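Glucokinase (Enterococcus faecalis, PDB 2QM1) probably phosphorylates glucose with ATP, as a zinc-bearing glucokinase of the ROK family within the actin-like ATPase superfamily. Local coordinates at residues 177-180 with 185-188; 198-203 with 236-241; 223-228 with 270-275; 250-255 with 288-293; 119-124 with 137-142. One frame throughout, in Å; residues are numbered along the deposited sequence.

Contact 1. Residues 177-180 with 185-188; sequences FDCT and GCLE. With ZN (zinc ion), chain J.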
# COMPACT_ATOMS: atom_id res chain seq x y z
N PHE B 177 -17.38 11.51 -10.98
CA PHE B 177 -16.96 12.37 -12.10
C PHE B 177 -15.84 11.73 -12.93
O PHE B 177 -15.02 11.00 -12.39
CB PHE B 177 -16.42 13.68 -11.54
CG PHE B 177 -17.42 14.46 -10.70
CD1 PHE B 177 -17.14 14.76 -9.38
CD2 PHE B 177 -18.62 14.88 -11.24
CE1 PHE B 177 -18.04 15.49 -8.59
CE2 PHE B 177 -19.54 15.60 -10.47
CZ PHE B 177 -19.25 15.92 -9.15
N ASP B 178 -15.80 12.05 -14.22
CA ASP B 178 -14.71 11.67 -15.12
C ASP B 178 -13.41 12.30 -14.69
O ASP B 178 -13.35 13.48 -14.39
CB ASP B 178 -15.01 12.10 -16.56
CG ASP B 178 -16.14 11.33 -17.16
OD1 ASP B 178 -16.51 10.27 -16.60
OD2 ASP B 178 -16.68 11.78 -18.20
N CYS B 179 -12.35 11.49 -14.66
CA CYS B 179 -11.04 11.95 -14.30
C CYS B 179 -10.22 12.03 -15.57
O CYS B 179 -10.47 11.29 -16.52
CB CYS B 179 -10.37 10.96 -13.35
SG CYS B 179 -8.80 11.58 -12.70
N THR B 180 -9.20 12.87 -15.59
CA THR B 180 -8.33 12.91 -16.79
C THR B 180 -7.53 11.63 -16.97
O THR B 180 -7.06 11.31 -18.08
CB THR B 180 -7.38 14.12 -16.80
OG1 THR B 180 -6.71 14.22 -15.54
CG2 THR B 180 -8.16 15.44 -17.04
N GLY B 185 -14.38 8.81 -10.83
CA GLY B 185 -14.52 8.73 -9.36
C GLY B 185 -13.23 8.66 -8.57
O GLY B 185 -13.22 8.24 -7.40
N CYS B 186 -12.14 9.05 -9.22
CA CYS B 186 -10.89 9.26 -8.58
C CYS B 186 -10.99 10.26 -7.43
O CYS B 186 -11.74 11.23 -7.50
CB CYS B 186 -9.84 9.75 -9.59
SG CYS B 186 -9.55 8.51 -10.89
N LEU B 187 -10.21 10.02 -6.37
CA LEU B 187 -10.04 11.01 -5.30
C LEU B 187 -9.73 12.43 -5.81
O LEU B 187 -10.23 13.44 -5.29
CB LEU B 187 -8.99 10.53 -4.27
CG LEU B 187 -8.72 11.36 -3.02
CD1 LEU B 187 -9.99 11.57 -2.17
CD2 LEU B 187 -7.57 10.70 -2.22
N GLU B 188 -8.90 12.51 -6.82
CA GLU B 188 -8.55 13.80 -7.40
C GLU B 188 -9.71 14.64 -7.94
O GLU B 188 -9.65 15.89 -7.88
CB GLU B 188 -7.54 13.61 -8.52
CG GLU B 188 -6.95 14.89 -8.99
CD GLU B 188 -5.97 14.65 -10.10
OE1 GLU B 188 -4.76 14.54 -9.80
OE2 GLU B 188 -6.43 14.53 -11.25
ZN ZN J . -7.92 9.40 -12.13

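Contact 2. Residues 198-203 with 236-241; sequences RVARHL and DHFALM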
# COMPACT_ATOMS: atom_id res chain seq x y z
N ARG B 198 -15.88 21.51 -8.01
CA ARG B 198 -16.79 20.63 -8.72
C ARG B 198 -17.77 19.98 -7.74
O ARG B 198 -18.95 19.89 -8.02
CB ARG B 198 -16.02 19.59 -9.52
CG ARG B 198 -16.83 18.84 -10.55
CD ARG B 198 -15.86 18.28 -11.61
NE ARG B 198 -14.63 17.87 -10.95
CZ ARG B 198 -13.39 18.18 -11.31
NH1 ARG B 198 -13.10 18.89 -12.40
NH2 ARG B 198 -12.40 17.72 -10.56
N VAL B 199 -17.31 19.57 -6.57
CA VAL B 199 -18.22 18.94 -5.60
C VAL B 199 -19.24 19.99 -5.17
O VAL B 199 -20.40 19.69 -4.90
CB VAL B 199 -17.46 18.42 -4.35
CG1 VAL B 199 -18.39 18.26 -3.16
CG2 VAL B 199 -16.71 17.09 -4.66
N ALA B 200 -18.79 21.24 -5.04
CA ALA B 200 -19.69 22.29 -4.58
C ALA B 200 -20.71 22.65 -5.70
O ALA B 200 -21.90 22.82 -5.41
CB ALA B 200 -18.88 23.51 -4.08
N ARG B 201 -20.22 22.72 -6.94
CA ARG B 201 -21.04 22.96 -8.16
C ARG B 201 -22.19 21.99 -8.31
O ARG B 201 -23.19 22.29 -8.96
CB ARG B 201 -20.18 22.87 -9.44
CG ARG B 201 -19.87 24.18 -10.04
CD ARG B 201 -18.64 24.12 -10.92
NE ARG B 201 -18.13 25.45 -11.14
CZ ARG B 201 -17.15 25.75 -11.98
NH1 ARG B 201 -16.55 24.81 -12.70
NH2 ARG B 201 -16.78 27.01 -12.10
N HIS B 202 -22.03 20.81 -7.71
CA HIS B 202 -23.02 19.77 -7.87
C HIS B 202 -23.89 19.50 -6.67
O HIS B 202 -24.97 18.99 -6.83
CB HIS B 202 -22.37 18.53 -8.48
CG HIS B 202 -21.97 18.75 -9.91
ND1 HIS B 202 -22.87 18.68 -10.96
CD2 HIS B 202 -20.79 19.11 -10.46
CE1 HIS B 202 -22.25 18.95 -12.09
NE2 HIS B 202 -20.99 19.22 -11.81
N LEU B 203 -23.45 19.93 -5.50
CA LEU B 203 -24.24 19.89 -4.28
C LEU B 203 -25.14 21.11 -4.13
O LEU B 203 -26.01 21.15 -3.25
CB LEU B 203 -23.32 19.83 -3.08
CG LEU B 203 -22.65 18.54 -2.66
CD1 LEU B 203 -21.83 18.84 -1.43
CD2 LEU B 203 -23.72 17.59 -2.26
N ASP B 236 -20.83 28.76 7.60
CA ASP B 236 -21.62 28.73 6.35
C ASP B 236 -22.14 27.32 6.10
O ASP B 236 -21.36 26.38 5.81
CB ASP B 236 -20.73 29.19 5.18
CG ASP B 236 -21.49 29.32 3.85
OD1 ASP B 236 -21.08 30.17 3.01
OD2 ASP B 236 -22.46 28.57 3.62
N HIS B 237 -23.47 27.17 6.22
CA HIS B 237 -24.11 25.87 6.17
C HIS B 237 -23.84 25.15 4.82
O HIS B 237 -23.76 23.93 4.77
CB HIS B 237 -25.62 25.99 6.43
CG HIS B 237 -25.99 26.28 7.86
ND1 HIS B 237 -25.12 26.82 8.78
CD2 HIS B 237 -27.18 26.16 8.50
CE1 HIS B 237 -25.74 26.98 9.94
NE2 HIS B 237 -26.99 26.59 9.79
N PHE B 238 -23.63 25.92 3.75
CA PHE B 238 -23.30 25.31 2.48
C PHE B 238 -21.86 24.84 2.44
O PHE B 238 -21.60 23.71 2.07
CB PHE B 238 -23.64 26.21 1.26
CG PHE B 238 -23.39 25.53 -0.07
CD1 PHE B 238 -24.07 24.34 -0.40
CD2 PHE B 238 -22.48 26.05 -0.99
CE1 PHE B 238 -23.85 23.68 -1.61
CE2 PHE B 238 -22.26 25.42 -2.21
CZ PHE B 238 -22.94 24.22 -2.53
N ALA B 239 -20.92 25.72 2.79
CA ALA B 239 -19.53 25.32 2.94
C ALA B 239 -19.35 24.07 3.80
O ALA B 239 -18.43 23.28 3.58
CB ALA B 239 -18.71 26.45 3.48
N LEU B 240 -20.23 23.89 4.77
CA LEU B 240 -20.12 22.78 5.72
C LEU B 240 -20.59 21.47 5.07
O LEU B 240 -20.09 20.39 5.42
CB LEU B 240 -20.95 23.06 6.99
CG LEU B 240 -20.36 24.08 7.97
CD1 LEU B 240 -21.40 24.62 8.96
CD2 LEU B 240 -19.14 23.44 8.67
N MSE B 241 -21.55 21.58 4.16
CA MSE B 241 -22.03 20.46 3.37
C MSE B 241 -20.94 20.00 2.39
O MSE B 241 -20.72 18.79 2.25
CB MSE B 241 -23.31 20.85 2.62
CG MSE B 241 -24.10 19.70 1.99
SE MSE B 241 -25.61 20.30 0.87
CE MSE B 241 -26.86 20.44 2.35

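Contact 3. Residues 223-228 with 270-275; sequences VSSKDV and GGVSAA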
# COMPACT_ATOMS: atom_id res chain seq x y z
N VAL B 223 -13.48 29.47 -6.59
CA VAL B 223 -13.12 29.75 -5.21
C VAL B 223 -12.12 28.74 -4.73
O VAL B 223 -12.26 27.55 -4.99
CB VAL B 223 -14.37 29.73 -4.30
CG1 VAL B 223 -13.99 30.21 -2.91
CG2 VAL B 223 -15.44 30.62 -4.90
N SER B 224 -11.09 29.22 -4.03
CA SER B 224 -10.05 28.33 -3.54
C SER B 224 -10.63 27.35 -2.48
O SER B 224 -11.68 27.61 -1.90
CB SER B 224 -8.90 29.13 -2.95
OG SER B 224 -9.29 29.67 -1.70
N SER B 225 -9.95 26.22 -2.29
CA SER B 225 -10.31 25.26 -1.24
C SER B 225 -10.22 25.90 0.14
O SER B 225 -11.07 25.66 1.00
CB SER B 225 -9.41 24.03 -1.30
OG SER B 225 -9.69 23.23 -2.43
N LYS B 226 -9.18 26.72 0.32
CA LYS B 226 -8.95 27.52 1.53
C LYS B 226 -10.18 28.34 1.90
O LYS B 226 -10.70 28.24 3.02
CB LYS B 226 -7.74 28.43 1.34
CG LYS B 226 -6.43 27.69 1.02
CD LYS B 226 -5.27 28.65 0.71
CE LYS B 226 -4.07 27.89 0.14
NZ LYS B 226 -2.76 28.46 0.57
N ASP B 227 -10.65 29.15 0.95
CA ASP B 227 -11.88 29.97 1.11
C ASP B 227 -13.11 29.10 1.44
O ASP B 227 -13.92 29.49 2.25
CB ASP B 227 -12.21 30.86 -0.11
CG ASP B 227 -11.25 32.02 -0.29
OD1 ASP B 227 -10.03 31.78 -0.40
OD2 ASP B 227 -11.72 33.18 -0.37
N VAL B 228 -13.22 27.94 0.79
CA VAL B 228 -14.33 26.99 1.01
C VAL B 228 -14.35 26.50 2.45
O VAL B 228 -15.38 26.53 3.10
CB VAL B 228 -14.29 25.79 0.03
CG1 VAL B 228 -15.21 24.69 0.47
CG2 VAL B 228 -14.63 26.26 -1.40
N GLY B 270 0.09 20.29 0.72
CA GLY B 270 -0.34 20.97 -0.48
C GLY B 270 -1.15 22.17 -0.06
O GLY B 270 -1.36 22.36 1.12
N GLY B 271 -1.62 22.95 -1.04
CA GLY B 271 -2.27 24.22 -0.77
C GLY B 271 -3.47 24.13 0.15
O GLY B 271 -3.62 24.94 1.05
N VAL B 272 -4.32 23.14 -0.09
CA VAL B 272 -5.54 22.99 0.69
C VAL B 272 -5.25 22.90 2.20
O VAL B 272 -6.08 23.29 3.05
CB VAL B 272 -6.35 21.76 0.20
CG1 VAL B 272 -7.71 21.67 0.92
CG2 VAL B 272 -6.57 21.85 -1.34
N SER B 273 -4.06 22.40 2.53
CA SER B 273 -3.75 22.01 3.90
C SER B 273 -3.54 23.22 4.80
O SER B 273 -3.52 23.09 6.02
CB SER B 273 -2.54 21.08 3.95
OG SER B 273 -1.33 21.80 3.90
N ALA B 274 -3.37 24.39 4.17
CA ALA B 274 -3.35 25.68 4.88
C ALA B 274 -4.60 25.82 5.73
O ALA B 274 -4.61 26.50 6.76
CB ALA B 274 -3.25 26.86 3.87
N ALA B 275 -5.66 25.18 5.27
CA ALA B 275 -6.96 25.20 5.93
C ALA B 275 -6.81 24.72 7.37
O ALA B 275 -7.59 25.09 8.25
CB ALA B 275 -7.95 24.32 5.16

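Contact 4. Residues 250-255 with 288-293; sequences LGLATG and QEFTFP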
# COMPACT_ATOMS: atom_id res chain seq x y z
N LEU B 250 -11.91 11.84 1.27
CA LEU B 250 -10.54 11.76 1.79
C LEU B 250 -10.48 10.77 2.91
O LEU B 250 -9.49 10.07 3.01
CB LEU B 250 -9.99 13.10 2.26
CG LEU B 250 -9.69 14.14 1.16
CD1 LEU B 250 -9.93 15.52 1.75
CD2 LEU B 250 -8.24 13.98 0.68
N GLY B 251 -11.51 10.72 3.77
CA GLY B 251 -11.54 9.70 4.82
C GLY B 251 -11.61 8.25 4.32
O GLY B 251 -10.99 7.36 4.90
N LEU B 252 -12.39 7.99 3.27
CA LEU B 252 -12.47 6.66 2.70
C LEU B 252 -11.14 6.24 2.12
O LEU B 252 -10.69 5.13 2.33
CB LEU B 252 -13.53 6.60 1.60
CG LEU B 252 -13.80 5.30 0.85
CD1 LEU B 252 -14.23 4.15 1.73
CD2 LEU B 252 -14.93 5.67 -0.16
N ALA B 253 -10.53 7.14 1.36
CA ALA B 253 -9.33 6.81 0.64
C ALA B 253 -8.19 6.68 1.63
O ALA B 253 -7.49 5.72 1.56
CB ALA B 253 -9.05 7.88 -0.43
N THR B 254 -8.05 7.60 2.59
CA THR B 254 -6.96 7.51 3.56
C THR B 254 -7.23 6.34 4.50
O THR B 254 -6.33 5.70 4.95
CB THR B 254 -6.74 8.79 4.38
OG1 THR B 254 -7.98 9.19 4.98
CG2 THR B 254 -6.24 9.92 3.46
N GLY B 255 -8.49 6.09 4.77
CA GLY B 255 -8.85 4.98 5.64
C GLY B 255 -8.39 3.64 5.05
O GLY B 255 -7.87 2.78 5.77
N GLN B 288 -11.59 7.54 10.82
CA GLN B 288 -12.04 6.75 11.96
C GLN B 288 -13.25 5.83 11.62
O GLN B 288 -13.25 4.65 12.05
CB GLN B 288 -12.34 7.66 13.16
CG GLN B 288 -11.11 8.32 13.84
CD GLN B 288 -10.18 7.28 14.52
OE1 GLN B 288 -8.97 7.29 14.32
NE2 GLN B 288 -10.77 6.36 15.25
N GLU B 289 -14.26 6.34 10.89
CA GLU B 289 -15.41 5.49 10.45
C GLU B 289 -14.90 4.30 9.64
O GLU B 289 -15.34 3.17 9.82
CB GLU B 289 -16.47 6.24 9.60
CG GLU B 289 -17.72 5.36 9.29
CD GLU B 289 -18.55 5.74 8.05
OE1 GLU B 289 -19.75 6.01 8.15
OE2 GLU B 289 -18.04 5.74 6.94
N PHE B 290 -13.98 4.58 8.73
CA PHE B 290 -13.65 3.60 7.71
C PHE B 290 -12.50 2.63 8.05
O PHE B 290 -12.09 1.83 7.22
CB PHE B 290 -13.41 4.34 6.37
CG PHE B 290 -14.65 4.95 5.80
CD1 PHE B 290 -15.83 4.21 5.68
CD2 PHE B 290 -14.66 6.26 5.38
CE1 PHE B 290 -17.00 4.79 5.17
CE2 PHE B 290 -15.84 6.85 4.86
CZ PHE B 290 -16.99 6.12 4.75
N THR B 291 -12.01 2.67 9.27
CA THR B 291 -10.83 1.84 9.63
C THR B 291 -11.16 0.80 10.70
O THR B 291 -12.03 1.03 11.55
CB THR B 291 -9.57 2.72 10.03
OG1 THR B 291 -9.93 3.74 11.00
CG2 THR B 291 -8.95 3.39 8.77
N PHE B 292 -10.49 -0.35 10.63
CA PHE B 292 -10.69 -1.36 11.66
C PHE B 292 -9.99 -0.97 12.97
O PHE B 292 -9.11 -0.14 12.97
CB PHE B 292 -10.47 -2.81 11.15
CG PHE B 292 -9.07 -3.15 10.77
CD1 PHE B 292 -8.66 -3.07 9.44
CD2 PHE B 292 -8.18 -3.62 11.70
CE1 PHE B 292 -7.36 -3.42 9.07
CE2 PHE B 292 -6.88 -3.96 11.35
CZ PHE B 292 -6.47 -3.86 10.05
N PRO B 293 -10.48 -1.47 14.12
CA PRO B 293 -9.94 -0.99 15.41
C PRO B 293 -8.41 -0.88 15.58
O PRO B 293 -7.93 0.12 16.08
CB PRO B 293 -10.50 -2.01 16.38
CG PRO B 293 -11.88 -2.34 15.78
CD PRO B 293 -11.52 -2.50 14.32

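Contact 5. Residues 119-124 with 137-142; sequences NVAALG and VIFITL. With MG (magnesium ion), chain K.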
# COMPACT_ATOMS: atom_id res chain seq x y z
N ASN B 119 6.67 11.90 -4.27
CA ASN B 119 7.49 10.92 -3.55
C ASN B 119 8.54 11.62 -2.69
O ASN B 119 8.73 11.34 -1.51
CB ASN B 119 8.17 9.95 -4.52
CG ASN B 119 7.21 8.87 -4.98
OD1 ASN B 119 6.00 8.94 -4.70
ND2 ASN B 119 7.73 7.89 -5.72
N VAL B 120 9.19 12.57 -3.33
CA VAL B 120 10.29 13.35 -2.76
C VAL B 120 9.74 14.29 -1.66
O VAL B 120 10.30 14.39 -0.58
CB VAL B 120 10.97 14.00 -4.00
CG1 VAL B 120 11.12 15.42 -3.91
CG2 VAL B 120 12.19 13.24 -4.44
N ALA B 121 8.62 14.92 -1.91
CA ALA B 121 7.92 15.67 -0.87
C ALA B 121 7.60 14.82 0.38
O ALA B 121 7.82 15.24 1.51
CB ALA B 121 6.66 16.34 -1.44
N ALA B 122 7.14 13.59 0.14
CA ALA B 122 6.96 12.60 1.17
C ALA B 122 8.23 12.37 1.97
O ALA B 122 8.18 12.30 3.19
CB ALA B 122 6.45 11.25 0.53
N LEU B 123 9.37 12.23 1.28
CA LEU B 123 10.64 12.02 1.97
C LEU B 123 10.97 13.24 2.82
O LEU B 123 11.60 13.13 3.87
CB LEU B 123 11.79 11.86 0.95
CG LEU B 123 11.87 10.61 0.08
CD1 LEU B 123 12.98 10.68 -1.01
CD2 LEU B 123 12.05 9.39 0.94
N GLY B 124 10.66 14.43 2.29
CA GLY B 124 10.93 15.70 3.00
C GLY B 124 10.10 15.77 4.28
O GLY B 124 10.61 16.16 5.36
N VAL B 137 5.13 5.93 6.67
CA VAL B 137 4.48 7.26 6.53
C VAL B 137 3.87 7.39 5.14
O VAL B 137 4.53 7.11 4.12
CB VAL B 137 5.46 8.46 6.73
CG1 VAL B 137 4.71 9.81 6.65
CG2 VAL B 137 6.14 8.38 8.07
N ILE B 138 2.61 7.82 5.08
CA ILE B 138 1.99 8.16 3.79
C ILE B 138 1.80 9.68 3.67
O ILE B 138 1.27 10.33 4.58
CB ILE B 138 0.68 7.41 3.60
CG1 ILE B 138 0.98 5.89 3.62
CG2 ILE B 138 0.03 7.79 2.31
CD1 ILE B 138 -0.30 4.97 3.72
N PHE B 139 2.33 10.23 2.58
CA PHE B 139 2.12 11.64 2.22
C PHE B 139 1.06 11.75 1.12
O PHE B 139 1.15 11.08 0.09
CB PHE B 139 3.43 12.32 1.79
CG PHE B 139 3.28 13.79 1.49
CD1 PHE B 139 2.88 14.68 2.48
CD2 PHE B 139 3.57 14.28 0.23
CE1 PHE B 139 2.73 16.02 2.23
CE2 PHE B 139 3.42 15.66 -0.04
CZ PHE B 139 2.99 16.52 0.97
N ILE B 140 0.05 12.59 1.37
CA ILE B 140 -0.93 12.99 0.37
C ILE B 140 -0.95 14.53 0.16
O ILE B 140 -1.16 15.30 1.11
CB ILE B 140 -2.35 12.45 0.69
CG1 ILE B 140 -3.39 13.11 -0.18
CG2 ILE B 140 -2.73 12.75 2.13
CD1 ILE B 140 -3.25 12.83 -1.62
N THR B 141 -0.73 14.97 -1.07
CA THR B 141 -0.72 16.40 -1.38
C THR B 141 -1.91 16.82 -2.22
O THR B 141 -2.17 16.27 -3.29
CB THR B 141 0.62 16.85 -1.99
OG1 THR B 141 0.59 18.27 -2.28
CG2 THR B 141 0.94 16.05 -3.22
N LEU B 142 -2.65 17.80 -1.72
CA LEU B 142 -3.81 18.29 -2.41
C LEU B 142 -3.47 19.68 -2.92
O LEU B 142 -3.21 20.57 -2.13
CB LEU B 142 -4.99 18.41 -1.43
CG LEU B 142 -5.28 17.20 -0.52
CD1 LEU B 142 -6.37 17.58 0.47
CD2 LEU B 142 -5.73 16.01 -1.38
MG MG K . 4.27 9.87 -5.82
O HOH W 1 3.78 8.29 -7.54

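Contact 1. Residues 177-180 with 185-188
A zinc ion bridges Cys-179 and Cys-186, two cysteines seven residues apart whose side chains point at each other across a tight loop. Zinc lies 2.4 Å from SG of Cys-179 and 2.2 Å from SG of Cys-186. The two side chains also touch directly, CB of Cys-179 standing 3.6 Å from SG of Cys-186. They reach the metal by different rotations: SG of Cys-179 is anti to its backbone N (chi1 -173°), whereas SG of Cys-186 is anti to the carbonyl carbon (chi1 -62°). His-169, through ND1, and Cys-181, through SG, complete a four-ligand CysCysCysHis site. Such a zinc-binding loop, with three cysteines and one histidine, is a recognised mark of the ROK family, and here it pins an irregular segment between strand 155-156 and helix 188-191. Before the cysteines in both segments, backbone also closes the loop. N of Gly-185 gives a hydrogen bond of 2.8 Å to O of Phe-177, nearly straight at 164°, with the donor tilted out of the carbonyl plane. Gly-185 has a positive phi, a backbone conformation readily taken by glycine. Glu-188 stands at the start of helix 188-191, and its extended chain brings OE2 to 4.1 Å from SG of Cys-179, while its other oxygen, OE1, is held by the backbone N of Val-146. The ring of Phe-177 leads away from Gly-185 and packs instead on Thr-189 and Val-190 of that helix and against the ring of His-202.

Contact 2. Residues 198-203 with 236-241
Helices 198-203 and 237-241 come nearest at Ala-200 with Ala-239 and Leu-203 with Met-241, their local axes 10.5 Å apart and their directions 119° from one another. This is helix-on-helix packing in the all-helical part that follows the zinc loop, where the start of the long helix 237-261 meets the end of helix 193-203. Phe-238 spans the distance between the two helices. Its CG is anti to the backbone N (chi1 -176°), which carries the ring across to the other helix, where it arrives edge first. CZ approaches O of Ala-200 to 3.4 Å, near the ring plane, and CE1 comes to 3.7 Å from O of Leu-203. The rim of the ring, with its slightly positive hydrogens, is thus set against two carbonyl oxygens close to the C-terminal end of helix 193-203, probably a weakly favourable electrostatic match. Methyl and methylene groups flank this edge, CB of Ala-200 beside CE2 and CB of Leu-203 beside CE1. Phe-207 and Leu-213 also pack on the ring. The backbone that carries Phe-238 is anchored by Asp-236 at the N-cap: OD2 accepts from N of Phe-238 at 2.9 Å and weakly from N of Ala-239, while OD1 takes N of Leu-213. One turn further along, selenomethionine Met-241 meets the branch of Leu-203, whose CD1 lies 3.8 Å from O and 4.2 Å from CG of Met-241.

Contact 3. Residues 223-228 with 270-275
Ser-225 and Val-272 meet through carbon: CB of Ser-225 lies 3.6 Å from CG2 and 3.7 Å from CG1 of Val-272, nestling against both methyl branches. OG of Ser-225 touches the same CG2. Beside this buried pair, Lys-226 stretches its chain over the 3-10 turn 271-275. In the conformer described, CE comes to 3.1 Å from O of Gly-271 and NZ to 3.7 Å from CB of Ala-274, but the side chain has a second conformer and such closeness is doubtful. With CG anti to the carbonyl carbon (chi1 -59°) and the next two torsions extended, the lysine runs out along the turn and bends only at its last bond; its end is probably mobile. Behind each surface is a small polar brace. Ser-224, at the N-cap of helix 225-233, donates from OG to OD1 of Asp-227 at 2.6 Å, tying the residue before the helix to its first turn. In the other segment O of Gly-270 is gripped twice, by N of Ser-273 at 3.0 Å and by OG of Ser-273 at 2.8 Å, the hydroxyl lying in the carbonyl plane; this fixes the start of the turn that presents Gly-271 and Val-272. The contact therefore sets the first turn of helix 225-233 on the link between strand 265-269 and helix 277-289, with Val-196 of helix 193-203 packed against Ser-225 and Val-228.

Contact 4. Residues 250-255 with 288-293
O of Leu-250 is gripped twice from within its own helix, by N of Thr-254 at 2.9 Å and by OG1 of Thr-254 at 2.6 Å, the two donors coming from opposite faces of the carbonyl plane. The hydroxyl bond folds the polar end of Thr-254 back onto the helix, whose neighbouring face meets Phe-290. That ring lies across Leu-252: CD1 of Leu-252 stands 4.1 Å from the ring centroid and only 8° off its normal, a CH-pi contact over the face. In Leu-252 the anti chi1 (180°), together with chi2 near 59°, sets this methyl over the ring. CD2 of Phe-290 comes down to 3.5 Å from CA of Leu-252, with Gly-251 at the ring edge, so the aromatic rests against backbone as much as against side chain. Here the C-terminal end of helix 277-289 turns off at Phe-290 and lays the departing chain on the middle of the long helix 237-261, in the helical layer of the domain carrying the 137-142 sheet. Gly-255 brings its bare backbone up to Phe-290 and Thr-291, the CA atoms of Gly-255 and Phe-290 lying 5.4 Å apart. CG2 of Thr-291 sits 3.2 Å from O of Gly-255, while OG1 of Thr-291 is hydrogen-bonded to O of Phe-287. In the conformer described, CG of Glu-289 lies over the opposite face of the Phe-290 ring, toward its rim, and Phe-248 meets the ring edge-to-face. Thr-171 of the second subunit packs on both Leu-252 and Phe-290.

Contact 5. Residues 119-124 with 137-142
Helix 117-128 carries part of a magnesium site at its start and, one turn on, packs on strand 137-142 through two alanines, in the actin-like ATPase fold of the ROK family. OD1 of Asn-119 binds the magnesium ion at 2.3 Å, and a water sits 2.4 Å from the metal. Gly-148 supplies its carbonyl O as another ligand, and Asn-116 also belongs to the site. CG of Asn-119 is anti to the carbonyl carbon (chi1 -79°), which sets the amide so that OD1 meets the ion, while ND2 is hydrogen-bonded to OD1 of Asp-115; that bond fixes which way round the amide is turned and keeps the oxygen on the metal. Across the contact Phe-139 does the touching. CB of Ala-122 lies 3.4 Å from CB of Phe-139, a snug meeting of two carbons where the backbones draw together, their CA atoms 5.0 Å apart. From there the ring runs along the helix surface, CG being anti to the backbone N (chi1 -177°). CD2 passes 3.6 Å from N of Ala-122, and CE2 ends 3.6 Å from CB of Ala-121, so one flank of the ring lies obliquely against the helix. The two small side chains let helix and strand come this close. On its other side helix 117-128 is packed by helix 310-318 through Val-120 and Leu-123. Strand 137-142 is bonded between strands 146-152 and 265-269 of its sheet, with Ile-138 and Leu-142 reaching back to helix 237-261.

How the contacts relate
From the N terminus, contact 5 comes first, closing the loop between helix 117-128 and strand 137-142. Contact 1 then shuts the short zinc loop, and it ends before contact 2 opens. Contacts 2 and 3 cross, their segments alternating, as do contacts 3 and 4, whereas contact 4 follows contact 2 in series on the same helix 237-261. Several touch: Phe-177 of contact 1 lies on His-202 of contact 2, Leu-187 packs on Ala-253 of contact 4, Leu-142 of contact 5 meets Leu-250, and Thr-141 meets Gly-270 of contact 3. Together they tie the zinc loop, the helices after it and the sheet holding strand 137-142.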